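PDB 6NAL: thiol-activated cytolysin from Desulfobulbus propionicus, which probably binds target membranes and assembles into large oligomeric beta-barrel pores, as in the cholesterol-dependent cytolysin family to which it belongs. Local coordinates for residues A36-D41 and E386-N391; G365-L370 and S413-L418. All coordinates share one frame; numbering follows the deposited sequence.

Interaction 1: A36-D41 and E386-N391; sequences AEERFD and EISYEN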
loop_
_atom_site.group_PDB
_atom_site.type_symbol
_atom_site.label_atom_id
_atom_site.label_comp_id
_atom_site.label_asym_id
_atom_site.label_seq_id
_atom_site.Cartn_x
_atom_site.Cartn_y
_atom_site.Cartn_z
ATOM N N ALA A 36 -4.147 -7.161 9.803
ATOM C CA ALA A 36 -2.710 -7.035 9.678
ATOM C C ALA A 36 -2.025 -7.563 10.926
ATOM O O ALA A 36 -2.528 -7.421 12.045
ATOM C CB ALA A 36 -2.342 -5.582 9.456
ATOM N N GLU A 37 -0.849 -8.159 10.726
ATOM C CA GLU A 37 -0.078 -8.691 11.837
ATOM C C GLU A 37 1.386 -8.284 11.719
ATOM O O GLU A 37 1.890 -7.953 10.647
ATOM C CB GLU A 37 -0.169 -10.215 11.953
ATOM C CG GLU A 37 -0.272 -10.925 10.652
ATOM C CD GLU A 37 -0.688 -12.369 10.811
ATOM O OE1 GLU A 37 -0.157 -13.239 10.069
ATOM O OE2 GLU A 37 -1.531 -12.624 11.693
ATOM N N GLU A 38 2.070 -8.305 12.853
ATOM C CA GLU A 38 3.365 -7.674 12.965
ATOM C C GLU A 38 4.281 -8.542 13.803
ATOM O O GLU A 38 3.841 -9.354 14.620
ATOM C CB GLU A 38 3.224 -6.270 13.591
ATOM C CG GLU A 38 2.748 -6.264 15.111
ATOM C CD GLU A 38 2.995 -4.881 15.841
ATOM O OE1 GLU A 38 2.951 -3.831 15.180
ATOM O OE2 GLU A 38 3.231 -4.838 17.068
ATOM N N ARG A 39 5.567 -8.336 13.594
ATOM C CA ARG A 39 6.573 -8.850 14.498
ATOM C C ARG A 39 7.871 -8.108 14.241
ATOM O O ARG A 39 8.031 -7.387 13.249
ATOM C CB ARG A 39 6.774 -10.357 14.316
ATOM C CG ARG A 39 7.370 -10.716 12.997
ATOM C CD ARG A 39 7.269 -12.220 12.703
ATOM N NE ARG A 39 7.695 -12.465 11.327
ATOM C CZ ARG A 39 8.968 -12.566 10.977
ATOM N NH1 ARG A 39 9.902 -12.480 11.920
ATOM N NH2 ARG A 39 9.291 -12.772 9.705
ATOM N N PHE A 40 8.808 -8.349 15.136
ATOM C CA PHE A 40 10.155 -7.828 15.037
ATOM C C PHE A 40 11.166 -8.934 14.839
ATOM O O PHE A 40 11.099 -9.973 15.501
ATOM C CB PHE A 40 10.537 -7.086 16.303
ATOM C CG PHE A 40 9.855 -5.796 16.456
ATOM C CD1 PHE A 40 10.413 -4.653 15.926
ATOM C CD2 PHE A 40 8.647 -5.726 17.121
ATOM C CE1 PHE A 40 9.771 -3.430 16.071
ATOM C CE2 PHE A 40 7.993 -4.519 17.257
ATOM C CZ PHE A 40 8.565 -3.359 16.745
ATOM N N ASP A 41 12.136 -8.669 13.980
ATOM C CA ASP A 41 13.340 -9.487 13.833
ATOM C C ASP A 41 14.503 -8.561 14.209
ATOM O O ASP A 41 15.123 -7.932 13.346
ATOM C CB ASP A 41 13.471 -10.049 12.421
ATOM C CG ASP A 41 14.852 -10.652 12.160
ATOM O OD1 ASP A 41 15.650 -10.744 13.137
ATOM O OD2 ASP A 41 15.122 -11.037 10.985
ATOM N N GLU A 386 5.584 5.943 16.754
ATOM C CA GLU A 386 5.764 4.503 16.689
ATOM C C GLU A 386 4.467 3.813 16.275
ATOM O O GLU A 386 3.399 4.055 16.862
ATOM C CB GLU A 386 6.260 3.962 18.028
ATOM C CG GLU A 386 7.749 4.201 18.262
ATOM C CD GLU A 386 8.216 3.869 19.689
ATOM O OE1 GLU A 386 7.475 3.157 20.422
ATOM O OE2 GLU A 386 9.339 4.318 20.064
ATOM N N ILE A 387 4.578 2.918 15.290
ATOM C CA ILE A 387 3.429 2.268 14.687
ATOM C C ILE A 387 3.292 0.887 15.281
ATOM O O ILE A 387 4.275 0.179 15.483
ATOM C CB ILE A 387 3.588 2.223 13.163
ATOM C CG1 ILE A 387 3.028 3.505 12.547
ATOM C CG2 ILE A 387 2.815 1.104 12.545
ATOM C CD1 ILE A 387 3.470 4.761 13.298
ATOM N N SER A 388 2.059 0.507 15.562
ATOM C CA SER A 388 1.741 -0.800 16.106
ATOM C C SER A 388 0.432 -1.285 15.470
ATOM O O SER A 388 -0.429 -0.486 15.092
ATOM C CB SER A 388 1.695 -0.697 17.639
ATOM O OG SER A 388 1.851 -1.967 18.204
ATOM N N TYR A 389 0.311 -2.593 15.273
ATOM C CA TYR A 389 -0.962 -3.192 14.868
ATOM C C TYR A 389 -1.417 -4.103 15.990
ATOM O O TYR A 389 -0.724 -5.058 16.328
ATOM C CB TYR A 389 -0.868 -3.962 13.568
ATOM C CG TYR A 389 -0.596 -3.065 12.385
ATOM C CD1 TYR A 389 -1.613 -2.574 11.617
ATOM C CD2 TYR A 389 0.702 -2.735 12.033
ATOM C CE1 TYR A 389 -1.339 -1.791 10.496
ATOM C CE2 TYR A 389 0.987 -1.948 10.933
ATOM C CZ TYR A 389 -0.038 -1.480 10.167
ATOM O OH TYR A 389 0.246 -0.662 9.095
ATOM N N GLU A 390 -2.568 -3.794 16.564
ATOM C CA GLU A 390 -3.059 -4.442 17.772
ATOM C C GLU A 390 -4.504 -4.778 17.443
ATOM O O GLU A 390 -5.362 -3.889 17.441
ATOM C CB GLU A 390 -2.951 -3.537 19.002
ATOM C CG GLU A 390 -1.569 -2.895 19.173
ATOM C CD GLU A 390 -1.303 -2.275 20.554
ATOM O OE1 GLU A 390 -0.178 -2.484 21.047
ATOM O OE2 GLU A 390 -2.169 -1.563 21.137
ATOM N N ASN A 391 -4.756 -6.060 17.170
ATOM C CA ASN A 391 -6.003 -6.524 16.559
ATOM C C ASN A 391 -6.111 -5.848 15.191
ATOM O O ASN A 391 -5.112 -5.817 14.441
ATOM C CB ASN A 391 -7.127 -6.264 17.559
ATOM C CG ASN A 391 -6.969 -7.115 18.847
ATOM O OD1 ASN A 391 -6.320 -6.699 19.814
ATOM N ND2 ASN A 391 -7.548 -8.316 18.840
#
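Glu38 reaches across to the backbone of Tyr389 where strand 37-41 passes the end of strand 386-389. The two axes come no nearer than 7.0 Å and run at 125° to each other, so this is a crossing of strands without a backbone hydrogen bond between them. Each strand does its pairing in its own sheet: Glu37 and Arg39 bond to Met48 and Ile46 of strand 44-59, while Ser388 bonds to Val395 of strand 394-408.

The bridging is done by one carboxylate. CG of Glu38 sits between the backbone N and the carbonyl carbon (chi1 67°), and the rest of the chain is extended, which carries the acid head over to the other strand. Glu38 OE1 accepts the amide hydrogen of Tyr389 N at 2.9 Å, a fairly straight bond, but the donor stands above the carboxylate plane, 68° out of it. The same oxygen is hydrogen-bonded to the hydroxyl of Tyr45 and also lies at the edge of the Tyr389 ring, 4.0 Å from Tyr389 CD2. The other oxygen, Glu38 OE2, takes a weak bond from Ser388 OG at 3.4 Å.

Beside this, the methyl of Ala36 rests obliquely against the other flank of the ring, Ala36 CB lying 3.8 Å from Tyr389 CD1. Tyr389 also packs on Tyr45 and, from its own strand's neighbour, on Lys394; Glu51 of the second subunit touches it too.

The join is a side-chain acid on a main-chain amide, with a single methyl-to-ring touch. Two donors on OE1 and a weak third on OE2 restrict how the carboxylate can turn, and would probably favour its ionised form. The contact joins the edge of the sheet holding 37-41 to the four-stranded sheet, at the molecular surface.

Interaction 2: G365-L370 and S413-L418; sequences GGEIRL and STTIPL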
loop_
_atom_site.group_PDB
_atom_site.type_symbol
_atom_site.label_atom_id
_atom_site.label_comp_id
_atom_site.label_asym_id
_atom_site.label_seq_id
_atom_site.Cartn_x
_atom_site.Cartn_y
_atom_site.Cartn_z
ATOM N N GLY A 365 15.369 -0.899 11.084
ATOM C CA GLY A 365 15.640 0.067 12.120
ATOM C C GLY A 365 16.679 1.082 11.651
ATOM O O GLY A 365 17.064 1.163 10.479
ATOM N N GLY A 366 17.100 1.906 12.607
ATOM C CA GLY A 366 17.989 2.998 12.264
ATOM C C GLY A 366 18.594 3.634 13.493
ATOM O O GLY A 366 18.324 3.234 14.627
ATOM N N GLU A 367 19.422 4.642 13.267
ATOM C CA GLU A 367 20.020 5.357 14.388
ATOM C C GLU A 367 19.972 6.837 14.102
ATOM O O GLU A 367 20.034 7.258 12.943
ATOM C CB GLU A 367 21.455 4.893 14.652
ATOM C CG GLU A 367 21.478 3.518 15.337
ATOM C CD GLU A 367 22.867 2.877 15.443
ATOM O OE1 GLU A 367 23.871 3.501 14.997
ATOM O OE2 GLU A 367 22.939 1.736 15.976
ATOM N N ILE A 368 19.850 7.623 15.174
ATOM C CA ILE A 368 20.110 9.065 15.149
ATOM C C ILE A 368 21.309 9.354 16.049
ATOM O O ILE A 368 21.256 9.103 17.258
ATOM C CB ILE A 368 18.889 9.886 15.594
ATOM C CG1 ILE A 368 17.712 9.693 14.639
ATOM C CG2 ILE A 368 19.247 11.390 15.684
ATOM C CD1 ILE A 368 16.408 10.052 15.252
ATOM N N ARG A 369 22.394 9.861 15.456
ATOM C CA ARG A 369 23.572 10.302 16.202
ATOM C C ARG A 369 23.531 11.818 16.350
ATOM O O ARG A 369 23.404 12.539 15.358
ATOM C CB ARG A 369 24.883 9.892 15.513
ATOM C CG ARG A 369 25.208 8.405 15.509
ATOM C CD ARG A 369 26.708 8.165 15.597
ATOM N NE ARG A 369 27.098 6.840 15.101
ATOM C CZ ARG A 369 28.314 6.319 15.256
ATOM N NH1 ARG A 369 29.258 7.007 15.898
ATOM N NH2 ARG A 369 28.591 5.114 14.778
ATOM N N LEU A 370 23.638 12.300 17.573
ATOM C CA LEU A 370 23.717 13.738 17.859
ATOM C C LEU A 370 25.133 14.091 18.291
ATOM O O LEU A 370 25.727 13.348 19.062
ATOM C CB LEU A 370 22.747 14.123 18.961
ATOM C CG LEU A 370 21.340 13.600 18.655
ATOM C CD1 LEU A 370 20.509 13.933 19.900
ATOM C CD2 LEU A 370 20.690 14.201 17.396
ATOM N N SER A 413 27.919 13.546 22.528
ATOM C CA SER A 413 27.727 12.605 21.438
ATOM C C SER A 413 26.932 11.399 21.933
ATOM O O SER A 413 27.359 10.707 22.858
ATOM C CB SER A 413 29.080 12.177 20.889
ATOM O OG SER A 413 28.927 11.166 19.904
ATOM N N THR A 414 25.780 11.137 21.332
ATOM C CA THR A 414 24.973 9.985 21.718
ATOM C C THR A 414 24.299 9.402 20.486
ATOM O O THR A 414 24.261 10.011 19.405
ATOM C CB THR A 414 23.960 10.352 22.835
ATOM O OG1 THR A 414 23.442 9.152 23.424
ATOM C CG2 THR A 414 22.824 11.260 22.356
ATOM N N THR A 415 23.860 8.160 20.642
ATOM C CA THR A 415 23.168 7.445 19.589
ATOM C C THR A 415 21.787 7.111 20.124
ATOM O O THR A 415 21.664 6.527 21.207
ATOM C CB THR A 415 23.955 6.203 19.173
ATOM O OG1 THR A 415 25.132 6.604 18.461
ATOM C CG2 THR A 415 23.136 5.343 18.235
ATOM N N ILE A 416 20.754 7.527 19.393
ATOM C CA ILE A 416 19.368 7.129 19.669
ATOM C C ILE A 416 18.960 5.961 18.765
ATOM O O ILE A 416 18.704 6.181 17.588
ATOM C CB ILE A 416 18.423 8.327 19.465
ATOM C CG1 ILE A 416 18.814 9.479 20.389
ATOM C CG2 ILE A 416 16.936 7.944 19.683
ATOM C CD1 ILE A 416 18.148 10.718 20.029
ATOM N N PRO A 417 18.913 4.722 19.217
ATOM C CA PRO A 417 18.496 3.629 18.316
ATOM C C PRO A 417 16.976 3.515 18.202
ATOM O O PRO A 417 16.243 3.570 19.190
ATOM C CB PRO A 417 19.105 2.379 18.969
ATOM C CG PRO A 417 18.999 2.718 20.479
ATOM C CD PRO A 417 19.110 4.266 20.600
ATOM N N LEU A 418 16.518 3.300 16.965
ATOM C CA LEU A 418 15.113 3.194 16.611
ATOM C C LEU A 418 14.841 1.906 15.847
ATOM O O LEU A 418 15.601 1.525 14.953
ATOM C CB LEU A 418 14.716 4.400 15.761
ATOM C CG LEU A 418 14.681 5.717 16.558
ATOM C CD1 LEU A 418 14.528 6.855 15.563
ATOM C CD2 LEU A 418 13.556 5.758 17.591
#
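Ile368 and Ile416 face each other as an antiparallel hydrogen-bonded pair in the middle of two strands, 366-370 and 413-418, whose axes approach to 4.5 Å. Six backbone bonds close the pairing, two each at Gly366 with Leu418, Ile368 with Ile416 and Leu370 with Thr414; Ile416 N to Ile368 O is 2.7 Å and almost straight at 177°.

The face carrying Ile368, Leu370, Thr414, Ile416 and Leu418 is a staggered, largely aliphatic surface with Thr414 at one end. The beta carbons of the two isoleucines are 4.2 Å apart, and from there their CD1 tips diverge to different neighbours. Ile368 CD1 reaches diagonally to Leu418 CD1 at 3.7 Å, on the side of Gly366, which has no side chain. Ile416 CD1 meets Leu370 CD1 at 4.0 Å, which closes the row on the Thr414 side. Trp384 and Trp401 of the opposing sheet cover this face, together with Val382 and Phe380.

The reverse face is shaped by Thr415, wedged between two long chains. Its CG2, anti to the backbone N, lies against the stem and carboxyl carbon of Glu367, 3.7 Å from Glu367 CD, whereas Thr415 OG1 abuts the aliphatic part of Arg369, 3.5 Å from Arg369 CG. Pro417 is the next bump along, beside the Glu367 stem.

Main-chain bonds thus fix the register while the two faces divide the chemistry: aliphatic branches turned into the beta sandwich, and on the outside charged chains crossing a threonine at an angle, in van der Waals contact, with Arg369 NE buried there and lacking a polar partner.

Overall arrangement
Both interactions belong to the elongated end of the molecule, their centres about 22 Å apart and on the same side of the chain's centre. Strand 349-372, used by interaction 2, leads directly in sequence into strand 378-389, used by interaction 1. Interaction 2 is pairing within a sheet, with four buried aliphatic side chains in the sandwich core; interaction 1 is a surface crossing between strands of two different sheets, burying less than half as much area. Strand 37-41 nevertheless belongs to the sheet of interaction 2, through strand 44-59. Accordingly, repeated backbone bonds and aliphatic packing hold 365-370 to 413-418, whereas one glutamate makes both hydrogen bonds between 36-41 and 386-391.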